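Local coordinates for phosphotriesterase family protein (Listeria monocytogenes serotype 4b str. H7858, PDB 3PNZ) that probably hydrolyses phosphorylated sugar lactones as a zinc-dependent lactonase of the amidohydrolase fold, at residues V26-Y31 with G72-D77; A37-L42 with R275-K280. All blocks are in the same frame, centred on the assembly; numbering follows the deposited sequence.

Interaction 1 (V26-Y31 with G72-D77); sequences VCVPAY and GRRVLD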
loop_
_atom_site.group_PDB
_atom_site.type_symbol
_atom_site.label_atom_id
_atom_site.label_comp_id
_atom_site.label_asym_id
_atom_site.label_seq_id
_atom_site.Cartn_x
_atom_site.Cartn_y
_atom_site.Cartn_z
ATOM N N VAL A 26 9.474 6.615 -5.273
ATOM C CA VAL A 26 9.962 7.988 -5.339
ATOM C C VAL A 26 8.886 8.891 -4.768
ATOM O O VAL A 26 7.770 8.953 -5.294
ATOM C CB VAL A 26 10.266 8.429 -6.797
ATOM C CG1 VAL A 26 10.879 9.831 -6.813
ATOM C CG2 VAL A 26 11.195 7.435 -7.471
ATOM N N CYS A 27 9.204 9.585 -3.680
ATOM C CA CYS A 27 8.207 10.427 -3.038
ATOM C C CYS A 27 8.854 11.479 -2.157
ATOM O O CYS A 27 9.901 11.242 -1.553
ATOM C CB CYS A 27 7.216 9.581 -2.229
ATOM S SG CYS A 27 7.988 8.439 -1.054
ATOM N N VAL A 28 8.215 12.640 -2.086
ATOM C CA VAL A 28 8.716 13.759 -1.294
ATOM C C VAL A 28 7.558 14.352 -0.487
ATOM O O VAL A 28 7.039 15.417 -0.814
ATOM C CB VAL A 28 9.353 14.835 -2.200
ATOM C CG1 VAL A 28 10.065 15.906 -1.357
ATOM C CG2 VAL A 28 10.318 14.195 -3.177
ATOM N N PRO A 29 7.131 13.639 0.568
ATOM C CA PRO A 29 5.986 14.024 1.401
ATOM C C PRO A 29 6.119 15.458 1.907
ATOM O O PRO A 29 7.123 15.774 2.540
ATOM C CB PRO A 29 6.072 13.061 2.593
ATOM C CG PRO A 29 6.906 11.931 2.146
ATOM C CD PRO A 29 7.776 12.392 1.013
ATOM N N ALA A 30 5.135 16.307 1.631
ATOM C CA ALA A 30 5.226 17.714 2.015
ATOM C C ALA A 30 5.441 17.866 3.513
ATOM O O ALA A 30 6.319 18.603 3.956
ATOM C CB ALA A 30 3.976 18.462 1.587
ATOM N N TYR A 31 4.627 17.162 4.289
ATOM C CA TYR A 31 4.696 17.246 5.740
ATOM C C TYR A 31 6.118 17.013 6.258
ATOM O O TYR A 31 6.590 17.730 7.144
ATOM C CB TYR A 31 3.716 16.256 6.371
ATOM C CG TYR A 31 3.784 16.226 7.872
ATOM C CD1 TYR A 31 2.950 17.027 8.640
ATOM C CD2 TYR A 31 4.699 15.412 8.526
ATOM C CE1 TYR A 31 3.015 17.005 10.020
ATOM C CE2 TYR A 31 4.771 15.387 9.898
ATOM C CZ TYR A 31 3.930 16.184 10.641
ATOM O OH TYR A 31 3.999 16.156 12.016
ATOM N N GLY A 72 3.329 13.250 -1.415
ATOM C CA GLY A 72 4.269 13.839 -2.359
ATOM C C GLY A 72 4.688 12.943 -3.509
ATOM O O GLY A 72 5.866 12.642 -3.683
ATOM N N ARG A 73 3.722 12.536 -4.323
ATOM C CA ARG A 73 4.010 11.635 -5.421
ATOM C C ARG A 73 4.983 12.246 -6.426
ATOM O O ARG A 73 4.997 13.461 -6.641
ATOM C CB ARG A 73 2.728 11.254 -6.158
ATOM C CG ARG A 73 1.625 10.660 -5.292
ATOM C CD ARG A 73 0.638 9.986 -6.226
ATOM N NE ARG A 73 -0.582 9.469 -5.618
ATOM C CZ ARG A 73 -1.758 10.094 -5.649
ATOM N NH1 ARG A 73 -1.871 11.299 -6.203
ATOM N NH2 ARG A 73 -2.823 9.522 -5.111
ATOM N N ARG A 74 5.793 11.379 -7.023
ATOM C CA ARG A 74 6.601 11.714 -8.189
ATOM C C ARG A 74 6.256 10.700 -9.284
ATOM O O ARG A 74 7.067 9.842 -9.644
ATOM C CB ARG A 74 8.090 11.667 -7.833
ATOM C CG ARG A 74 8.531 12.772 -6.876
ATOM C CD ARG A 74 8.185 14.130 -7.459
ATOM N NE ARG A 74 8.719 15.260 -6.701
ATOM C CZ ARG A 74 8.068 15.905 -5.736
ATOM N NH1 ARG A 74 6.843 15.534 -5.366
ATOM N NH2 ARG A 74 8.651 16.929 -5.130
ATOM N N VAL A 75 5.029 10.794 -9.790
ATOM C CA VAL A 75 4.480 9.782 -10.690
ATOM C C VAL A 75 5.302 9.599 -11.965
ATOM O O VAL A 75 5.514 8.473 -12.414
ATOM C CB VAL A 75 3.014 10.089 -11.048
ATOM C CG1 VAL A 75 2.462 9.047 -12.015
ATOM C CG2 VAL A 75 2.168 10.142 -9.782
ATOM N N LEU A 76 5.770 10.696 -12.552
ATOM C CA LEU A 76 6.552 10.578 -13.779
ATOM C C LEU A 76 7.860 9.822 -13.552
ATOM O O LEU A 76 8.297 9.061 -14.412
ATOM C CB LEU A 76 6.813 11.951 -14.412
ATOM C CG LEU A 76 5.553 12.690 -14.875
ATOM C CD1 LEU A 76 5.895 14.082 -15.388
ATOM C CD2 LEU A 76 4.822 11.878 -15.936
ATOM N N ASP A 77 8.479 10.017 -12.388
ATOM C CA ASP A 77 9.720 9.313 -12.072
ATOM C C ASP A 77 9.457 7.822 -11.886
ATOM O O ASP A 77 10.225 6.981 -12.346
ATOM C CB ASP A 77 10.363 9.883 -10.800
ATOM C CG ASP A 77 10.938 11.280 -11.002
ATOM O OD1 ASP A 77 11.715 11.474 -11.960
ATOM O OD2 ASP A 77 10.624 12.180 -10.194
HETATM O O HOH W 1 5.107 8.625 -6.356
HETATM O O HOH W 2 6.478 17.077 -2.860
#
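R74 sets CG opposite its carbonyl carbon (chi1 -68°) and bends at chi2 (-56°), which folds its guanidinium back over V28, while V26 sets CG1 anti to its backbone N and so lays that methyl against the start of the same arginine chain. The evidence is in the distances: V26 CG1 is 3.5 Å from R74 CB, the two side chains crossing at about a right angle, and V28 CG2 rides above one guanidinium face, displaced toward the rim, 3.8 Å from R74 CZ, so the isopropyl group of V28 packs on one face of the charged group. Two bonds fix the rotation of that plane: R74 NH1 donates to the neighbouring carbonyl R73 O at 3.1 Å, and NH1 also donates to a water lying at the guanidinium edge, which in turn donates a hydrogen bond to V28 O. D77 CB closes on V26 CG1 from the first turn of its helix.

The backbones meet directly through V28 N, which donates to G72 O at 2.8 Å with an N-H...O angle of 169°. In return G72 CA makes a CA-H...O contact with V28 O. A second water joins V26 O to R74 N, 2.9 Å from each.

Within this TIM-barrel fold, 26-31 follows strand 19-23 and leads into helix 30-33, and 72-77 runs from beyond strand 62-65 into helix 75-85. V26 also packs on V78 and I81 of helix 75-85 and on S48 of helix 45-57, wedged between those two helices.

Interaction 2 (A37-L42 with R275-K280); sequences ADDLLL and RKTYYK. With PO4 (phosphate ion), chain L.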
loop_
_atom_site.group_PDB
_atom_site.type_symbol
_atom_site.label_atom_id
_atom_site.label_comp_id
_atom_site.label_asym_id
_atom_site.label_seq_id
_atom_site.Cartn_x
_atom_site.Cartn_y
_atom_site.Cartn_z
ATOM N N ALA A 37 12.809 16.391 7.603
ATOM C CA ALA A 37 12.994 14.959 7.842
ATOM C C ALA A 37 13.478 14.272 6.562
ATOM O O ALA A 37 12.735 13.524 5.908
ATOM C CB ALA A 37 11.704 14.330 8.349
ATOM N N ASP A 38 14.733 14.525 6.210
ATOM C CA ASP A 38 15.280 14.102 4.922
ATOM C C ASP A 38 15.224 12.596 4.660
ATOM O O ASP A 38 15.122 12.168 3.514
ATOM C CB ASP A 38 16.722 14.582 4.768
ATOM C CG ASP A 38 17.234 14.423 3.351
ATOM O OD1 ASP A 38 16.799 15.211 2.479
ATOM O OD2 ASP A 38 18.067 13.520 3.103
ATOM N N ASP A 39 15.318 11.792 5.714
ATOM C CA ASP A 39 15.334 10.340 5.543
ATOM C C ASP A 39 14.015 9.819 4.963
ATOM O O ASP A 39 13.975 8.733 4.387
ATOM C CB ASP A 39 15.641 9.637 6.871
ATOM C CG ASP A 39 16.003 8.173 6.691
ATOM O OD1 ASP A 39 16.622 7.817 5.661
ATOM O OD2 ASP A 39 15.685 7.372 7.600
ATOM N N LEU A 40 12.946 10.595 5.105
ATOM C CA LEU A 40 11.632 10.183 4.601
ATOM C C LEU A 40 11.347 10.733 3.210
ATOM O O LEU A 40 10.225 10.643 2.719
ATOM C CB LEU A 40 10.534 10.614 5.567
ATOM C CG LEU A 40 10.449 9.761 6.839
ATOM C CD1 LEU A 40 9.671 10.499 7.916
ATOM C CD2 LEU A 40 9.808 8.401 6.528
ATOM N N LEU A 41 12.366 11.300 2.578
ATOM C CA LEU A 41 12.230 11.755 1.201
ATOM C C LEU A 41 12.988 10.819 0.264
ATOM O O LEU A 41 14.219 10.763 0.283
ATOM C CB LEU A 41 12.740 13.189 1.053
ATOM C CG LEU A 41 12.309 14.193 2.122
ATOM C CD1 LEU A 41 12.900 15.574 1.815
ATOM C CD2 LEU A 41 10.800 14.269 2.259
ATOM N N LEU A 42 12.255 10.064 -0.551
ATOM C CA LEU A 42 12.884 9.230 -1.560
ATOM C C LEU A 42 12.974 10.067 -2.830
ATOM O O LEU A 42 12.109 9.993 -3.698
ATOM C CB LEU A 42 12.071 7.957 -1.803
ATOM C CG LEU A 42 11.997 7.006 -0.602
ATOM C CD1 LEU A 42 11.116 5.789 -0.899
ATOM C CD2 LEU A 42 13.396 6.567 -0.200
ATOM N N ARG A 275 12.114 4.913 3.531
ATOM C CA ARG A 275 13.240 5.720 4.006
ATOM C C ARG A 275 14.504 5.514 3.184
ATOM O O ARG A 275 14.758 4.417 2.687
ATOM C CB ARG A 275 13.554 5.372 5.468
ATOM C CG ARG A 275 12.543 5.892 6.463
ATOM C CD ARG A 275 12.902 5.438 7.877
ATOM N NE ARG A 275 11.968 5.954 8.866
ATOM C CZ ARG A 275 12.134 7.105 9.503
ATOM N NH1 ARG A 275 13.193 7.859 9.237
ATOM N NH2 ARG A 275 11.236 7.510 10.389
ATOM N N LYS A 276 15.318 6.565 3.078
ATOM C CA LYS A 276 16.632 6.438 2.461
ATOM C C LYS A 276 17.423 5.326 3.145
ATOM O O LYS A 276 18.079 4.517 2.485
ATOM C CB LYS A 276 17.410 7.756 2.556
ATOM C CG LYS A 276 16.946 8.856 1.594
ATOM C CD LYS A 276 17.953 10.013 1.587
ATOM C CE LYS A 276 17.630 11.070 0.529
ATOM N NZ LYS A 276 16.521 11.974 0.941
ATOM N N THR A 277 17.338 5.282 4.474
ATOM C CA THR A 277 18.081 4.294 5.253
ATOM C C THR A 277 17.538 2.878 5.081
ATOM O O THR A 277 18.140 1.922 5.566
ATOM C CB THR A 277 18.096 4.643 6.753
ATOM O OG1 THR A 277 16.757 4.881 7.202
ATOM C CG2 THR A 277 18.946 5.895 7.006
ATOM N N TYR A 278 16.409 2.745 4.385
ATOM C CA TYR A 278 15.845 1.432 4.100
ATOM C C TYR A 278 16.243 0.943 2.707
ATOM O O TYR A 278 16.275 -0.261 2.446
ATOM C CB TYR A 278 14.328 1.473 4.177
ATOM C CG TYR A 278 13.727 1.594 5.561
ATOM C CD1 TYR A 278 14.512 1.503 6.709
ATOM C CD2 TYR A 278 12.362 1.808 5.716
ATOM C CE1 TYR A 278 13.943 1.616 7.976
ATOM C CE2 TYR A 278 11.785 1.920 6.975
ATOM C CZ TYR A 278 12.582 1.822 8.100
ATOM O OH TYR A 278 12.010 1.930 9.352
ATOM N N TYR A 279 16.514 1.881 1.803
ATOM C CA TYR A 279 16.943 1.545 0.451
ATOM C C TYR A 279 18.421 1.181 0.427
ATOM O O TYR A 279 19.247 1.842 1.062
ATOM C CB TYR A 279 16.674 2.715 -0.496
ATOM C CG TYR A 279 15.351 2.617 -1.222
ATOM C CD1 TYR A 279 14.142 2.830 -0.557
ATOM C CD2 TYR A 279 15.311 2.318 -2.576
ATOM C CE1 TYR A 279 12.924 2.734 -1.229
ATOM C CE2 TYR A 279 14.113 2.219 -3.251
ATOM C CZ TYR A 279 12.925 2.432 -2.584
ATOM O OH TYR A 279 11.747 2.321 -3.289
ATOM N N LYS A 280 18.745 0.121 -0.302
ATOM C CA LYS A 280 20.119 -0.311 -0.456
ATOM C C LYS A 280 20.942 0.792 -1.118
ATOM O O LYS A 280 22.053 1.113 -0.681
ATOM C CB LYS A 280 20.171 -1.591 -1.290
ATOM C CG LYS A 280 21.562 -2.180 -1.454
ATOM C CD LYS A 280 21.523 -3.467 -2.260
ATOM C CE LYS A 280 22.907 -4.098 -2.371
ATOM N NZ LYS A 280 22.884 -5.316 -3.238
HETATM P P PO4 L . 8.819 3.580 9.385
HETATM O O1 PO4 L . 9.793 4.421 10.167
HETATM O O2 PO4 L . 8.581 4.241 8.044
HETATM O O3 PO4 L . 9.403 2.208 9.141
HETATM O O4 PO4 L . 7.500 3.466 10.122
#
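D38 and D39 meet K276, R275 and T277 where two loops of the amidohydrolase TIM barrel come together, one between helices 30-33 and 45-57, the other after strand 267-269. D38 begins the 3-10 turn 38-40 and offers K276 NZ two oxygens, its carbonyl O at 2.9 Å and, in a salt bridge, OD2, which the ammonium meets from above the carboxylate plane. L41 N reaches D38 O from the opposite face to NZ. D39 swings CG away from its own amide, chi1 -166°, which turns the carboxylate onto the other loop. Its oxygens divide the work: D39 OD1 receives T277 N and D39 OD2 receives T277 OG1 at 2.7 Å, each on a syn lone pair, while R275 NH1 comes to D39 OD2 on the anti side at 3.0 Å, tilted 26° out of the carboxylate plane. Through the backbone, D39 O accepts K276 N. L40 then lays CD2 over the centre of the R275 guanidinium face. L41 O takes a third bond from K276 NZ at 2.7 Å, so three acceptors hold an ammonium whose chain bends at chi4 (78°). L42 ends the run with CD1 against Y279 CE1. At the guanidinium edge, R275 NE donates to O1 of a phosphate ion at 3.0 Å, and Y278 OH donates to phosphate O3 at 2.6 Å.

In the fold
Interactions 1 and 2 are centred 12 Å apart on the same side of the chain's centre and are joined directly: C27 N lies 2.9 Å from L42 O, a probable hydrogen bond, and P29 CD packs 3.8 Å from L41 CD2. The chain after strand 19-23 meets 72-77 through 26-31 and, beyond helix 30-33, meets 275-280 through 37-42. Both lie near the binuclear zinc site, with the C27 side chain about 8 Å and the L40 side chain about 9 Å from a zinc ion. Y279 OH bonds to the carbonyl of the zinc ligand H24. The phosphate of interaction 2, probably from the crystallisation liquor, is also hydrogen-bonded by K242, K244 and Y245, and could mimic a substrate phosphate.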